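PDB 4XMR: putative methyl-accepting chemotaxis signal transduction protein from Campylobacter jejuni subsp. jejuni serotype O:2, which binds isoleucine in its tandem PAS sensory domain and probably signals across the membrane as a chemotaxis receptor. Local coordinates for residues L169-P174 against T190-L195. Numbering follows the deposited sequence.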
loop_
_atom_site.group_PDB
_atom_site.type_symbol
_atom_site.label_atom_id
_atom_site.label_comp_id
_atom_site.label_asym_id
_atom_site.label_seq_id
_atom_site.Cartn_x
_atom_site.Cartn_y
_atom_site.Cartn_z
ATOM N N LEU B 169 3.432 8.216 -3.610
ATOM C CA LEU B 169 3.545 6.825 -4.036
ATOM C C LEU B 169 4.027 6.719 -5.482
ATOM O O LEU B 169 4.915 5.927 -5.801
ATOM C CB LEU B 169 2.201 6.130 -3.904
ATOM C CG LEU B 169 1.827 5.803 -2.464
ATOM C CD1 LEU B 169 0.355 5.434 -2.350
ATOM C CD2 LEU B 169 2.686 4.650 -1.967
ATOM N N VAL B 170 3.439 7.514 -6.368
ATOM C CA VAL B 170 3.838 7.482 -7.769
ATOM C C VAL B 170 5.302 7.893 -7.930
ATOM O O VAL B 170 6.054 7.273 -8.694
ATOM C CB VAL B 170 2.935 8.381 -8.620
ATOM C CG1 VAL B 170 3.492 8.522 -10.051
ATOM C CG2 VAL B 170 1.542 7.807 -8.647
ATOM N N ALA B 171 5.717 8.924 -7.201
ATOM C CA ALA B 171 7.083 9.426 -7.317
ATOM C C ALA B 171 8.149 8.385 -6.971
ATOM O O ALA B 171 9.285 8.467 -7.448
ATOM C CB ALA B 171 7.259 10.675 -6.468
ATOM N N LYS B 172 7.788 7.399 -6.162
ATOM C CA LYS B 172 8.745 6.376 -5.749
ATOM C C LYS B 172 8.856 5.229 -6.741
ATOM O O LYS B 172 9.750 4.399 -6.638
ATOM C CB LYS B 172 8.371 5.822 -4.368
ATOM C CG LYS B 172 8.581 6.791 -3.212
ATOM C CD LYS B 172 8.212 6.130 -1.885
ATOM C CE LYS B 172 8.523 7.027 -0.698
ATOM N NZ LYS B 172 9.986 7.271 -0.555
ATOM N N THR B 173 7.939 5.173 -7.697
ATOM C CA THR B 173 7.954 4.069 -8.646
ATOM C C THR B 173 9.088 4.216 -9.657
ATOM O O THR B 173 9.463 5.330 -10.019
ATOM C CB THR B 173 6.632 3.972 -9.440
ATOM O OG1 THR B 173 6.462 5.141 -10.257
ATOM C CG2 THR B 173 5.433 3.786 -8.504
ATOM N N PRO B 174 9.625 3.089 -10.135
ATOM C CA PRO B 174 10.603 3.165 -11.231
ATOM C C PRO B 174 9.995 3.714 -12.520
ATOM O O PRO B 174 8.772 3.761 -12.690
ATOM C CB PRO B 174 11.005 1.706 -11.442
ATOM C CG PRO B 174 9.824 0.916 -10.908
ATOM C CD PRO B 174 9.319 1.703 -9.744
ATOM N N THR B 190 6.873 10.997 -11.392
ATOM C CA THR B 190 8.136 10.537 -10.823
ATOM C C THR B 190 9.165 11.658 -10.850
ATOM O O THR B 190 9.879 11.906 -9.869
ATOM C CB THR B 190 8.667 9.354 -11.613
ATOM O OG1 THR B 190 7.701 8.302 -11.557
ATOM C CG2 THR B 190 9.987 8.866 -11.038
ATOM N N ASN B 191 9.242 12.328 -11.988
ATOM C CA ASN B 191 10.055 13.524 -12.114
ATOM C C ASN B 191 9.167 14.700 -11.737
ATOM O O ASN B 191 8.321 15.118 -12.521
ATOM C CB ASN B 191 10.564 13.647 -13.552
ATOM C CG ASN B 191 11.314 14.943 -13.813
ATOM O OD1 ASN B 191 11.568 15.735 -12.902
ATOM N ND2 ASN B 191 11.686 15.157 -15.072
ATOM N N LYS B 192 9.347 15.216 -10.523
ATOM C CA LYS B 192 8.451 16.246 -10.004
ATOM C C LYS B 192 8.487 17.545 -10.805
ATOM O O LYS B 192 7.622 18.398 -10.636
ATOM C CB LYS B 192 8.666 16.479 -8.500
ATOM C CG LYS B 192 8.121 15.329 -7.650
ATOM C CD LYS B 192 8.247 15.559 -6.145
ATOM C CE LYS B 192 7.853 14.296 -5.375
ATOM N NZ LYS B 192 7.921 14.441 -3.891
ATOM N N GLU B 193 9.471 17.684 -11.692
ATOM C CA GLU B 193 9.496 18.816 -12.615
ATOM C C GLU B 193 8.321 18.807 -13.599
ATOM O O GLU B 193 7.888 19.862 -14.070
ATOM C CB GLU B 193 10.821 18.874 -13.379
ATOM C CG GLU B 193 12.012 19.300 -12.534
ATOM C CD GLU B 193 13.126 19.929 -13.361
ATOM O OE1 GLU B 193 13.198 19.663 -14.580
ATOM O OE2 GLU B 193 13.926 20.702 -12.792
ATOM N N LEU B 194 7.811 17.621 -13.916
ATOM C CA LEU B 194 6.669 17.500 -14.823
ATOM C C LEU B 194 5.407 18.133 -14.250
ATOM O O LEU B 194 4.440 18.351 -14.976
ATOM C CB LEU B 194 6.395 16.032 -15.165
ATOM C CG LEU B 194 7.449 15.329 -16.016
ATOM C CD1 LEU B 194 6.926 13.966 -16.455
ATOM C CD2 LEU B 194 7.861 16.172 -17.224
ATOM N N LEU B 195 5.418 18.429 -12.952
ATOM C CA LEU B 195 4.247 19.008 -12.302
ATOM C C LEU B 195 4.134 20.508 -12.530
ATOM O O LEU B 195 3.072 21.101 -12.337
ATOM C CB LEU B 195 4.272 18.720 -10.803
ATOM C CG LEU B 195 4.166 17.239 -10.427
ATOM C CD1 LEU B 195 4.248 17.072 -8.919
ATOM C CD2 LEU B 195 2.885 16.624 -10.965
HETATM O O HOH W 1 10.784 11.104 -7.633
#
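With chi1 at -60°, Thr190 holds its methyl CG2 trans to its own backbone N, against the carbonyl oxygens of Ala171 and Thr173, and sets OG1 beside that N, facing Val170 O and Thr173 OG1. Thr173, at chi1 64°, brings OG1 back to Val170 O, 2.7 Å away and in the carbonyl plane. Two donors, Thr173 N and OG1, thus grip Val170 O in the last part of helix 163-171; threonine suits position 173 because its short side chain can fold its hydroxyl onto a carbonyl three residues earlier. The two threonine OG1 atoms lie 3.6 Å apart without bonding; that of Thr190 is hydrogen-bonded to Thr177 O, that of Thr173 to Thr25 OG1 on the long helix 9-48. Small Ala171 lets the backbones close to 3.8 Å between its CA and that of Thr190. One water bridges Ala171 O and Thr190 O, though its leg to Thr190 is doubtfully short. At the exposed margin the extended Lys192 lays methylene CE 3.8 Å from Ala171 CB. Beyond Thr190, Asn191 OD1 accepts from Glu193 N, an Asx turn leading into the 3-10 segment. The contact joins helix 163-171, linking the two PAS modules, to the loop after edge strand 186-189 in a tandem PAS sensor.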